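Local coordinates for protein hemolysins related proteins containing CBS domains (Klebsiella pneumoniae subsp. pneumoniae, PDB 3HF7) that is of unknown function but binds adenosine monophosphate through its CBS-domain pair, one part of a longer, probably membrane-bound protein, at residues G16-D21 with Y41-D46; G36-Y41 with S50-R55. All blocks are in the same frame, centred on the assembly; numbering follows the deposited sequence.

Both interactions belong to one three-stranded sheet, in which strand 37-41 lies between strand 16-18, its parallel neighbour, and strand 48-53, its antiparallel one. Interaction 2 is the buried half: a hairpin ladder whose apolar side chains pack on the two faces, with adenosine monophosphate bound at the start of the first strand. Interaction 1 lies at the far end of that strand, partly buried, where the sheet runs out into loops and a carboxylate takes over from backbone carbonyls as acceptor. The two share Tyr41 and touch where Ile17 CD1 packs on Ile38 CD1 and Ile19 CG2 on Leu40 CB, so strand 37-41 is held along both its edges.

Interaction 1 (G16-D21 with Y41-D46)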
# COMPACT_ATOMS: atom_id res chain seq x y z
N GLY A 16 2.64 -6.72 3.08
CA GLY A 16 3.78 -6.01 2.57
C GLY A 16 4.99 -6.92 2.67
O GLY A 16 4.88 -8.07 3.11
N ILE A 17 6.14 -6.41 2.25
CA ILE A 17 7.36 -7.18 2.31
C ILE A 17 8.43 -6.39 3.02
O ILE A 17 8.65 -5.20 2.76
CB ILE A 17 7.90 -7.60 0.91
CG1 ILE A 17 6.80 -8.23 0.05
CG2 ILE A 17 9.04 -8.59 1.05
CD1 ILE A 17 7.18 -8.26 -1.44
N ASP A 18 9.09 -7.10 3.92
CA ASP A 18 10.32 -6.63 4.53
C ASP A 18 11.40 -6.73 3.48
O ASP A 18 11.77 -7.83 3.04
CB ASP A 18 10.67 -7.50 5.73
CG ASP A 18 11.67 -6.85 6.64
OD1 ASP A 18 12.26 -5.81 6.24
OD2 ASP A 18 11.87 -7.36 7.77
N ILE A 19 11.91 -5.58 3.07
CA ILE A 19 12.96 -5.58 2.06
C ILE A 19 14.29 -6.03 2.66
O ILE A 19 15.29 -6.11 1.95
CB ILE A 19 13.08 -4.23 1.32
CG1 ILE A 19 13.78 -3.19 2.18
CG2 ILE A 19 11.72 -3.76 0.86
CD1 ILE A 19 14.08 -1.91 1.42
N ASN A 20 14.29 -6.34 3.96
CA ASN A 20 15.45 -6.98 4.60
C ASN A 20 15.61 -8.49 4.34
O ASN A 20 16.71 -9.02 4.50
CB ASN A 20 15.50 -6.70 6.10
CG ASN A 20 16.06 -5.32 6.41
OD1 ASN A 20 16.65 -4.67 5.56
ND2 ASN A 20 15.86 -4.87 7.65
N ASP A 21 14.55 -9.18 3.94
CA ASP A 21 14.67 -10.61 3.62
C ASP A 21 15.66 -10.91 2.49
O ASP A 21 15.92 -10.07 1.64
CB ASP A 21 13.31 -11.20 3.29
CG ASP A 21 12.35 -11.10 4.45
OD1 ASP A 21 11.12 -11.00 4.21
OD2 ASP A 21 12.82 -11.10 5.60
N TYR A 41 8.74 -2.26 3.01
CA TYR A 41 9.28 -1.64 4.21
C TYR A 41 10.59 -2.30 4.67
O TYR A 41 10.94 -3.41 4.24
CB TYR A 41 8.25 -1.71 5.35
CG TYR A 41 7.89 -3.13 5.74
CD1 TYR A 41 8.73 -3.89 6.58
CD2 TYR A 41 6.72 -3.72 5.28
CE1 TYR A 41 8.38 -5.19 6.94
CE2 TYR A 41 6.38 -5.01 5.63
CZ TYR A 41 7.21 -5.73 6.44
OH TYR A 41 6.83 -7.01 6.77
N ARG A 42 11.29 -1.62 5.57
CA ARG A 42 12.48 -2.17 6.15
C ARG A 42 12.17 -2.49 7.62
O ARG A 42 11.98 -1.58 8.44
CB ARG A 42 13.60 -1.14 6.01
CG ARG A 42 15.00 -1.70 5.97
CD ARG A 42 15.99 -0.59 5.60
NE ARG A 42 15.44 0.73 5.94
CZ ARG A 42 15.26 1.74 5.09
NH1 ARG A 42 15.62 1.64 3.81
NH2 ARG A 42 14.74 2.88 5.53
N ASP A 43 12.11 -3.79 7.94
CA ASP A 43 11.96 -4.28 9.33
C ASP A 43 10.53 -4.37 9.83
O ASP A 43 10.09 -5.42 10.31
CB ASP A 43 12.76 -3.42 10.31
CG ASP A 43 14.24 -3.64 10.18
OD1 ASP A 43 14.63 -4.78 9.86
OD2 ASP A 43 15.01 -2.68 10.42
N SER A 44 9.81 -3.26 9.75
CA SER A 44 8.43 -3.23 10.16
C SER A 44 7.74 -1.98 9.63
O SER A 44 8.38 -1.09 9.04
CB SER A 44 8.31 -3.27 11.69
OG SER A 44 8.62 -2.01 12.26
N LEU A 45 6.43 -1.90 9.87
CA LEU A 45 5.62 -0.79 9.44
C LEU A 45 5.97 0.51 10.16
O LEU A 45 5.33 1.54 9.95
CB LEU A 45 4.14 -1.15 9.56
CG LEU A 45 3.72 -2.11 8.43
CD1 LEU A 45 2.31 -2.67 8.62
CD2 LEU A 45 3.87 -1.45 7.05
N ASP A 46 7.01 0.46 10.99
CA ASP A 46 7.58 1.67 11.52
C ASP A 46 8.42 2.34 10.47
O ASP A 46 8.79 3.50 10.61
CB ASP A 46 8.49 1.34 12.68
CG ASP A 46 7.73 0.95 13.90
OD1 ASP A 46 6.47 1.03 13.89
OD2 ASP A 46 8.40 0.58 14.88
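The ring of Tyr41 lies over the backbone of strand 16-18, with Ile17 O and Asp18 N beneath one face, each displaced toward the rim. Its CG sits between its own backbone N and carbonyl carbon (chi1 62°), which swings the ring across the neighbouring strand, where CE1 comes 3.5 Å from Asp18 CB. The carboxylate of Asp18 crosses the tyrosine side chain at about a right angle, its plane turned 30° from the ring. With CG anti to the backbone N, Asp18 reaches into the loop beyond Tyr41 and accepts there from Asp43 N, at 2.6 Å from OD1. Asn20 N binds the same OD1 from the opposite face of the carboxylate, 3.1 Å away, closing an Asx turn; two backbone amides thus grip a single oxygen. Farther out, Asn20 ND2 makes a weak bond to Asp43 OD1, the amide and carboxylate planes 65° apart, and Asn20 OD1 lies 3.4 Å from Arg42 CG, while the guanidinium of Arg42 turns to Asp47. Beneath these side chains the parallel pairing is continued by Tyr41 N to Ile17 O (3.0 Å) and Ile19 N to Tyr41 O (2.6 Å). Strands 16-18 and 37-41 are joined through helix 23-31 in a beta-alpha-beta crossover; Ile17 points away from the loop to pack on that helix, whereas Ile19 rests on Ile49 of strand 48-53.

Interaction 2 (G36-Y41 with S50-R55); sequences GRIVLY and SMLRVR. With AMP (adenosine monophosphate), chain B.
One face of the Arg37 guanidinium lies against the aliphatic part of Arg53, whose CD sits over the centre of the group, 3.9 Å above its plane. The two side chains run side by side in the same direction, with their guanidinium planes nearly perpendicular, 86° apart. A bend at chi2 (-93°) lays Arg37 CD beside Arg53 CG, and a second at chi3 turns the guanidinium over Arg53 CD; the polar end of Arg53 goes to Asp77 in a salt bridge. On the same face of the sheet, Val39 CG2 meets Met51 CE at 4.0 Å, and Met51 continues onto Val102 and Leu104 of strand 102-106. The other face carries Ile38, Leu40, Ser50 and Leu52: Leu40 CG packs on Leu52 CB, and Ile38 CG1 meets Val54 CG2 of helix 54-61 at 3.7 Å, the two side chains crossing at about a right angle. Between the faces runs the antiparallel ladder of a beta hairpin, with Ile38 and Leu52 bonded in both directions, as are Leu40 and Ser50. At its end, Val54 N donates to Gly36 O (2.8 Å). Ile38 CG2 lies near AMP N6, and Val15, His35, Thr117 and Asp120 also bond the ligand. Here a phosphate oxygen and the adenine amino group are read by the main chain: Gly36 N donates to AMP O2P (2.8 Å), and Arg37 O accepts from N6 (2.9 Å).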
# COMPACT_ATOMS: atom_id res chain seq x y z
N GLY A 36 -3.20 -6.40 -5.36
CA GLY A 36 -2.62 -5.63 -6.47
C GLY A 36 -1.49 -4.68 -6.10
O GLY A 36 -0.56 -4.48 -6.89
N ARG A 37 -1.59 -4.08 -4.91
CA ARG A 37 -0.50 -3.25 -4.39
C ARG A 37 -0.02 -3.83 -3.06
O ARG A 37 -0.79 -4.46 -2.35
CB ARG A 37 -0.94 -1.79 -4.21
CG ARG A 37 -1.99 -1.27 -5.19
CD ARG A 37 -1.37 -0.61 -6.40
NE ARG A 37 -1.46 0.87 -6.44
CZ ARG A 37 -2.26 1.55 -7.26
NH1 ARG A 37 -3.05 0.86 -8.09
NH2 ARG A 37 -2.29 2.89 -7.27
N ILE A 38 1.25 -3.63 -2.73
CA ILE A 38 1.77 -4.11 -1.44
C ILE A 38 2.86 -3.20 -0.93
O ILE A 38 3.58 -2.60 -1.72
CB ILE A 38 2.34 -5.53 -1.50
CG1 ILE A 38 3.30 -5.66 -2.68
CG2 ILE A 38 1.22 -6.56 -1.52
CD1 ILE A 38 4.62 -6.19 -2.30
N VAL A 39 2.99 -3.13 0.40
CA VAL A 39 3.90 -2.20 1.03
C VAL A 39 5.31 -2.78 1.04
O VAL A 39 5.52 -3.94 1.38
CB VAL A 39 3.45 -1.80 2.47
CG1 VAL A 39 4.32 -0.68 3.04
CG2 VAL A 39 1.99 -1.38 2.50
N LEU A 40 6.27 -1.95 0.64
CA LEU A 40 7.68 -2.26 0.83
C LEU A 40 8.15 -1.52 2.08
O LEU A 40 7.97 -0.30 2.19
CB LEU A 40 8.49 -1.83 -0.40
CG LEU A 40 8.12 -2.46 -1.75
CD1 LEU A 40 9.05 -1.91 -2.85
CD2 LEU A 40 8.13 -4.01 -1.71
N TYR A 41 8.74 -2.26 3.01
CA TYR A 41 9.28 -1.64 4.21
C TYR A 41 10.59 -2.30 4.67
O TYR A 41 10.94 -3.41 4.24
CB TYR A 41 8.25 -1.71 5.35
CG TYR A 41 7.89 -3.13 5.74
CD1 TYR A 41 8.73 -3.89 6.58
CD2 TYR A 41 6.72 -3.72 5.28
CE1 TYR A 41 8.38 -5.19 6.94
CE2 TYR A 41 6.38 -5.01 5.63
CZ TYR A 41 7.21 -5.73 6.44
OH TYR A 41 6.83 -7.01 6.77
N SER A 50 7.58 2.38 0.37
CA SER A 50 6.86 2.64 -0.86
C SER A 50 5.71 1.66 -1.07
O SER A 50 5.59 0.66 -0.36
CB SER A 50 7.83 2.58 -2.03
OG SER A 50 8.65 1.44 -1.92
N MET A 51 4.86 1.98 -2.04
CA MET A 51 3.75 1.11 -2.40
C MET A 51 4.05 0.57 -3.79
O MET A 51 4.33 1.34 -4.71
CB MET A 51 2.44 1.89 -2.35
CG MET A 51 1.21 1.05 -2.52
SD MET A 51 0.76 0.08 -1.07
CE MET A 51 0.42 1.40 0.11
N LEU A 52 4.02 -0.75 -3.94
CA LEU A 52 4.50 -1.39 -5.16
C LEU A 52 3.33 -2.02 -5.86
O LEU A 52 2.60 -2.82 -5.25
CB LEU A 52 5.55 -2.46 -4.81
CG LEU A 52 6.54 -3.09 -5.81
CD1 LEU A 52 6.16 -4.52 -6.17
CD2 LEU A 52 6.79 -2.25 -7.07
N ARG A 53 3.13 -1.65 -7.13
CA ARG A 53 2.08 -2.28 -7.91
C ARG A 53 2.63 -3.60 -8.35
O ARG A 53 3.59 -3.66 -9.11
CB ARG A 53 1.68 -1.42 -9.10
CG ARG A 53 1.00 -0.16 -8.64
CD ARG A 53 0.76 0.80 -9.76
NE ARG A 53 1.95 1.59 -10.02
CZ ARG A 53 2.71 1.45 -11.11
NH1 ARG A 53 2.39 0.54 -12.03
NH2 ARG A 53 3.79 2.21 -11.28
N VAL A 54 2.05 -4.66 -7.80
CA VAL A 54 2.51 -6.02 -8.07
C VAL A 54 2.57 -6.32 -9.58
O VAL A 54 3.60 -6.79 -10.08
CB VAL A 54 1.62 -7.04 -7.32
CG1 VAL A 54 2.10 -8.43 -7.53
CG2 VAL A 54 1.65 -6.75 -5.84
N ARG A 55 1.48 -6.02 -10.29
CA ARG A 55 1.35 -6.26 -11.73
C ARG A 55 2.51 -5.66 -12.50
O ARG A 55 2.98 -6.24 -13.47
CB ARG A 55 0.03 -5.69 -12.27
CG ARG A 55 0.05 -5.40 -13.77
CD ARG A 55 -1.31 -5.61 -14.40
NE ARG A 55 -1.98 -4.35 -14.69
CZ ARG A 55 -2.76 -3.70 -13.83
NH1 ARG A 55 -3.00 -4.17 -12.59
NH2 ARG A 55 -3.30 -2.55 -14.23
P AMP B . -7.00 -6.16 -4.53
O1P AMP B . -6.90 -7.51 -3.83
O2P AMP B . -5.70 -5.41 -4.68
O3P AMP B . -7.83 -6.14 -5.79
O5' AMP B . -7.89 -5.25 -3.53
C5' AMP B . -9.01 -5.77 -2.81
C4' AMP B . -9.13 -5.12 -1.43
O4' AMP B . -8.25 -5.75 -0.49
C3' AMP B . -8.78 -3.63 -1.41
O3' AMP B . -9.92 -2.76 -1.60
C2' AMP B . -8.18 -3.42 -0.04
O2' AMP B . -9.17 -3.04 0.90
C1' AMP B . -7.64 -4.78 0.37
N9 AMP B . -6.16 -4.67 0.19
C8 AMP B . -5.59 -4.19 -0.93
N7 AMP B . -4.24 -4.19 -0.83
C5 AMP B . -3.92 -4.67 0.37
C6 AMP B . -2.66 -4.91 1.08
N6 AMP B . -1.47 -4.64 0.48
N1 AMP B . -2.74 -5.43 2.33
C2 AMP B . -3.93 -5.70 2.93
N3 AMP B . -5.12 -5.49 2.33
C4 AMP B . -5.19 -4.99 1.06